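Local coordinates for protein citrate synthase (Metallosphaera sedula, PDB 6ABX) that probably catalyses the condensation of acetyl-CoA with oxaloacetate and hydrolysis of the thioester, giving citrate and CoA in the tricarboxylic acid cycle, at residues 54-58 with 59-63; 169-172 with 173-177. One frame throughout, in Å; residues are numbered along the deposited sequence.

Contact 1 (54-58 with 59-63); sequences KLPTR and HELDD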
loop_
_atom_site.group_PDB
_atom_site.type_symbol
_atom_site.label_atom_id
_atom_site.label_comp_id
_atom_site.label_asym_id
_atom_site.label_seq_id
_atom_site.Cartn_x
_atom_site.Cartn_y
_atom_site.Cartn_z
ATOM N N LYS A 54 -5.174 -17.180 21.275
ATOM C CA LYS A 54 -5.835 -18.229 22.041
ATOM C C LYS A 54 -7.337 -18.045 21.958
ATOM O O LYS A 54 -7.823 -16.935 21.707
ATOM C CB LYS A 54 -5.359 -18.179 23.496
ATOM C CG LYS A 54 -5.803 -16.970 24.288
ATOM C CD LYS A 54 -5.101 -16.821 25.641
ATOM C CE LYS A 54 -5.593 -15.663 26.512
ATOM N NZ LYS A 54 -6.279 -14.569 25.762
ATOM N N LEU A 55 -8.075 -19.142 22.168
ATOM C CA LEU A 55 -9.528 -19.016 22.268
ATOM C C LEU A 55 -9.889 -18.259 23.540
ATOM O O LEU A 55 -9.330 -18.486 24.638
ATOM C CB LEU A 55 -10.203 -20.378 22.218
ATOM C CG LEU A 55 -10.123 -21.145 20.901
ATOM C CD1 LEU A 55 -10.575 -22.564 21.073
ATOM C CD2 LEU A 55 -10.932 -20.476 19.812
ATOM N N PRO A 56 -10.898 -17.374 23.467
ATOM C CA PRO A 56 -11.266 -16.568 24.621
ATOM C C PRO A 56 -12.135 -17.324 25.628
ATOM O O PRO A 56 -12.924 -18.148 25.245
ATOM C CB PRO A 56 -12.105 -15.449 23.994
ATOM C CG PRO A 56 -12.735 -16.120 22.799
ATOM C CD PRO A 56 -11.625 -16.988 22.239
ATOM N N THR A 57 -12.057 -16.913 26.892
ATOM C CA THR A 57 -13.097 -17.339 27.836
ATOM C C THR A 57 -14.404 -16.610 27.557
ATOM O O THR A 57 -14.476 -15.694 26.782
ATOM C CB THR A 57 -12.663 -17.081 29.281
ATOM O OG1 THR A 57 -12.592 -15.668 29.433
ATOM C CG2 THR A 57 -11.334 -17.716 29.588
ATOM N N ARG A 58 -15.479 -17.085 28.191
ATOM C CA ARG A 58 -16.757 -16.442 28.103
ATOM C C ARG A 58 -16.651 -14.937 28.422
ATOM O O ARG A 58 -17.138 -14.090 27.688
ATOM C CB ARG A 58 -17.725 -17.195 29.033
ATOM C CG ARG A 58 -19.183 -16.783 28.945
ATOM C CD ARG A 58 -19.993 -17.773 29.813
ATOM N NE ARG A 58 -20.875 -17.069 30.724
ATOM C CZ ARG A 58 -20.838 -17.146 32.043
ATOM N NH1 ARG A 58 -20.225 -18.152 32.645
ATOM N NH2 ARG A 58 -21.438 -16.211 32.754
ATOM N N HIS A 59 -16.000 -14.573 29.517
ATOM C CA HIS A 59 -15.863 -13.172 29.902
ATOM C C HIS A 59 -15.012 -12.395 28.888
ATOM O O HIS A 59 -15.349 -11.263 28.558
ATOM C CB HIS A 59 -15.203 -13.085 31.295
ATOM C CG HIS A 59 -14.896 -11.696 31.762
ATOM N ND1 HIS A 59 -13.591 -11.217 31.836
ATOM C CD2 HIS A 59 -15.690 -10.693 32.222
ATOM C CE1 HIS A 59 -13.609 -9.981 32.319
ATOM N NE2 HIS A 59 -14.878 -9.646 32.561
ATOM N N GLU A 60 -13.901 -12.990 28.427
ATOM C CA GLU A 60 -13.025 -12.325 27.501
ATOM C C GLU A 60 -13.794 -12.043 26.205
ATOM O O GLU A 60 -13.675 -10.920 25.649
ATOM C CB GLU A 60 -11.781 -13.143 27.190
ATOM C CG GLU A 60 -10.802 -13.203 28.354
ATOM C CD GLU A 60 -9.693 -14.206 28.168
ATOM O OE1 GLU A 60 -9.867 -15.169 27.401
ATOM O OE2 GLU A 60 -8.627 -14.000 28.765
ATOM N N LEU A 61 -14.619 -13.002 25.781
ATOM C CA LEU A 61 -15.322 -12.845 24.487
ATOM C C LEU A 61 -16.434 -11.795 24.625
ATOM O O LEU A 61 -16.609 -10.974 23.770
ATOM C CB LEU A 61 -15.872 -14.168 23.993
ATOM C CG LEU A 61 -16.613 -14.116 22.651
ATOM C CD1 LEU A 61 -15.773 -13.479 21.550
ATOM C CD2 LEU A 61 -17.045 -15.519 22.264
ATOM N N ASP A 62 -17.134 -11.805 25.757
ATOM C CA ASP A 62 -18.179 -10.809 26.042
ATOM C C ASP A 62 -17.606 -9.381 26.013
ATOM O O ASP A 62 -18.164 -8.492 25.406
ATOM C CB ASP A 62 -18.817 -11.040 27.411
ATOM C CG ASP A 62 -20.048 -10.167 27.580
ATOM O OD1 ASP A 62 -20.988 -10.303 26.732
ATOM O OD2 ASP A 62 -20.036 -9.316 28.488
ATOM N N ASP A 63 -16.469 -9.164 26.679
ATOM C CA ASP A 63 -15.819 -7.862 26.678
ATOM C C ASP A 63 -15.420 -7.451 25.250
ATOM O O ASP A 63 -15.537 -6.315 24.871
ATOM C CB ASP A 63 -14.577 -7.833 27.580
ATOM C CG ASP A 63 -14.942 -7.894 29.050
ATOM O OD1 ASP A 63 -16.155 -7.862 29.345
ATOM O OD2 ASP A 63 -14.011 -7.973 29.865
#

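Contact 2 (169-172 with 173-177); sequences LDVS and LMLHM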
loop_
_atom_site.group_PDB
_atom_site.type_symbol
_atom_site.label_atom_id
_atom_site.label_comp_id
_atom_site.label_asym_id
_atom_site.label_seq_id
_atom_site.Cartn_x
_atom_site.Cartn_y
_atom_site.Cartn_z
ATOM N N LEU A 169 -23.483 -15.645 6.753
ATOM C CA LEU A 169 -22.557 -14.499 6.590
ATOM C C LEU A 169 -21.357 -14.668 7.532
ATOM O O LEU A 169 -20.173 -14.444 7.142
ATOM C CB LEU A 169 -23.231 -13.160 6.874
ATOM C CG LEU A 169 -22.282 -11.975 6.750
ATOM C CD1 LEU A 169 -21.621 -11.914 5.406
ATOM C CD2 LEU A 169 -23.015 -10.667 7.024
ATOM N N ASP A 170 -21.624 -15.077 8.786
ATOM C CA ASP A 170 -20.600 -15.221 9.781
ATOM C C ASP A 170 -19.528 -16.227 9.304
ATOM O O ASP A 170 -18.331 -15.984 9.343
ATOM C CB ASP A 170 -21.255 -15.659 11.081
ATOM C CG ASP A 170 -20.432 -15.265 12.267
ATOM O OD1 ASP A 170 -20.293 -14.010 12.511
ATOM O OD2 ASP A 170 -19.911 -16.189 12.862
ATOM N N VAL A 171 -19.950 -17.393 8.850
ATOM C CA VAL A 171 -19.020 -18.370 8.319
ATOM C C VAL A 171 -18.285 -17.840 7.080
ATOM O O VAL A 171 -17.016 -17.966 7.008
ATOM C CB VAL A 171 -19.733 -19.692 8.008
ATOM C CG1 VAL A 171 -18.815 -20.672 7.263
ATOM C CG2 VAL A 171 -20.280 -20.327 9.266
ATOM N N SER A 172 -19.009 -17.244 6.108
ATOM C CA SER A 172 -18.371 -16.724 4.961
ATOM C C SER A 172 -17.279 -15.689 5.284
ATOM O O SER A 172 -16.189 -15.745 4.672
ATOM C CB SER A 172 -19.391 -16.154 3.998
ATOM O OG SER A 172 -20.414 -17.093 3.798
ATOM N N LEU A 173 -17.492 -14.809 6.285
ATOM C CA LEU A 173 -16.460 -13.877 6.711
ATOM C C LEU A 173 -15.307 -14.609 7.416
ATOM O O LEU A 173 -14.124 -14.329 7.087
ATOM C CB LEU A 173 -17.064 -12.811 7.632
ATOM C CG LEU A 173 -18.081 -11.881 6.973
ATOM C CD1 LEU A 173 -18.776 -11.030 8.017
ATOM C CD2 LEU A 173 -17.404 -11.025 5.910
ATOM N N MET A 174 -15.582 -15.612 8.290
ATOM C CA MET A 174 -14.463 -16.301 8.999
ATOM C C MET A 174 -13.527 -16.941 7.960
ATOM O O MET A 174 -12.283 -16.934 8.075
ATOM C CB MET A 174 -14.962 -17.418 9.967
ATOM C CG MET A 174 -15.635 -16.888 11.200
ATOM S SD MET A 174 -16.145 -18.201 12.411
ATOM C CE MET A 174 -17.625 -18.780 11.630
ATOM N N LEU A 175 -14.099 -17.468 6.872
ATOM C CA LEU A 175 -13.371 -18.147 5.826
ATOM C C LEU A 175 -12.392 -17.234 5.081
ATOM O O LEU A 175 -11.473 -17.790 4.472
ATOM C CB LEU A 175 -14.313 -18.764 4.796
ATOM C CG LEU A 175 -15.155 -19.933 5.307
ATOM C CD1 LEU A 175 -16.102 -20.455 4.235
ATOM C CD2 LEU A 175 -14.280 -21.051 5.788
ATOM N N HIS A 176 -12.593 -15.917 5.133
ATOM C CA HIS A 176 -11.768 -14.917 4.458
ATOM C C HIS A 176 -10.764 -14.194 5.372
ATOM O O HIS A 176 -10.057 -13.314 4.892
ATOM C CB HIS A 176 -12.659 -13.905 3.744
ATOM C CG HIS A 176 -13.319 -14.452 2.522
ATOM N ND1 HIS A 176 -14.508 -15.143 2.578
ATOM C CD2 HIS A 176 -12.970 -14.389 1.222
ATOM C CE1 HIS A 176 -14.847 -15.508 1.333
ATOM N NE2 HIS A 176 -13.888 -15.106 0.489
ATOM N N MET A 177 -10.669 -14.538 6.678
ATOM C CA MET A 177 -9.950 -13.695 7.602
ATOM C C MET A 177 -8.442 -13.774 7.359
ATOM O O MET A 177 -7.795 -12.737 7.509
ATOM C CB MET A 177 -10.242 -14.089 9.035
ATOM C CG MET A 177 -11.599 -13.563 9.464
ATOM S SD MET A 177 -11.958 -14.111 11.162
ATOM C CE MET A 177 -13.508 -13.270 11.450
#

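Contact 1 (54-58 with 59-63)
Thr-57 and Glu-60 grip each other twice where the chain turns into helix 58-69. Going one way, the backbone N of Glu-60 donates to Thr-57 OG1 at 3.1 Å; going the other, Thr-57 N donates to Glu-60 OE1 at 2.8 Å, a nearly straight bond (169°) that reaches the carboxylate on its anti side, somewhat out of its plane. This reciprocal pair is a capping box, with Thr-57 as N-cap. The threonine hydroxyl sits between its own backbone N and carbonyl carbon (chi1 67°), which turns it to face the first turn of the helix, while the Glu-60 chain runs back extended past it, Glu-60 CG 3.2 Å from Thr-57 OG1. Packing is close on the inner side too: the ring of Pro-56 lies against Leu-61, Pro-56 CG to Leu-61 CB 3.9 Å, both residues buried, with Tyr-48 of helix 43-52 also touching Pro-56, and Ile-367 of the second subunit against Leu-61. Regular helix bonding starts with Leu-61 N to Thr-57 O at 2.9 Å. The outer side is looser. Exposed Lys-54 comes across Glu-60 at about a right angle, Lys-54 NZ to Glu-60 OE2 3.9 Å, a long salt bridge; NZ also makes a weak hydrogen bond to Tyr-48 OH.

Contact 2 (169-172 with 173-177)
Leu-173 lays its isobutyl group over Leu-169 one turn back, Leu-173 CD1 meeting Leu-169 CG at 3.8 Å, the two chains crossing at a slant. Next round the helix, the Met-174 chain bends at its last torsion (chi3 -79°), which brings the CE methyl back over the preceding turn: it lies 3.9 Å from Val-171 CG2 and 3.7 Å from OD2 of Asp-170, a buried carboxylate held by Ser-149 OG and Phe-43 N. Val-171 and Leu-175 run alongside each other, pointing the same way, with Val-171 CG1 and Leu-175 CD1 4.1 Å apart. Helical i to i+4 backbone bonds join Leu-169 to Leu-173, Asp-170 to Met-174 and Val-171 to Leu-175. The Ser-172 carbonyl is met by a side chain instead: His-176 ND1 donates to Ser-172 O at 2.8 Å, almost straight (170°), with the oxygen in the imidazole plane. This bond, which requires the proton on ND1, and the edge-to-face contact with Phe-328 restrain the ring's rotation. A type I turn runs from Met-174 to Met-177. Helices surround the buried stretch: 148-157 meets Leu-173, 261-270 Val-171 and Leu-175, 310-316 Ser-172, and 43-52 Met-174, whose O accepts from Tyr-29 OH of strand 26-29.

In the fold
Contact 1 lies at the edge of the subunit, its centre about 25 Å from the centre of the chain, whereas the centre of contact 2 is about 9 Å from it. The centres of the two contacts are about 19 Å apart and their nearest atoms about 9 Å, so they do not touch, but helix 43-52 packs against both. Contact 1 is away from the annotated sites and meets the second subunit instead: Arg-370 of that chain bonds to Pro-56 O. Contact 2 borders the substrate pocket. The His-176 side chain is about 6 Å from the bound citrate, and the backbone O of His-176 accepts from NE of oxaloacetate-binding Arg-332; the side chain of Leu-175 is about 4 Å from that of Arg-262, another oxaloacetate-binding residue.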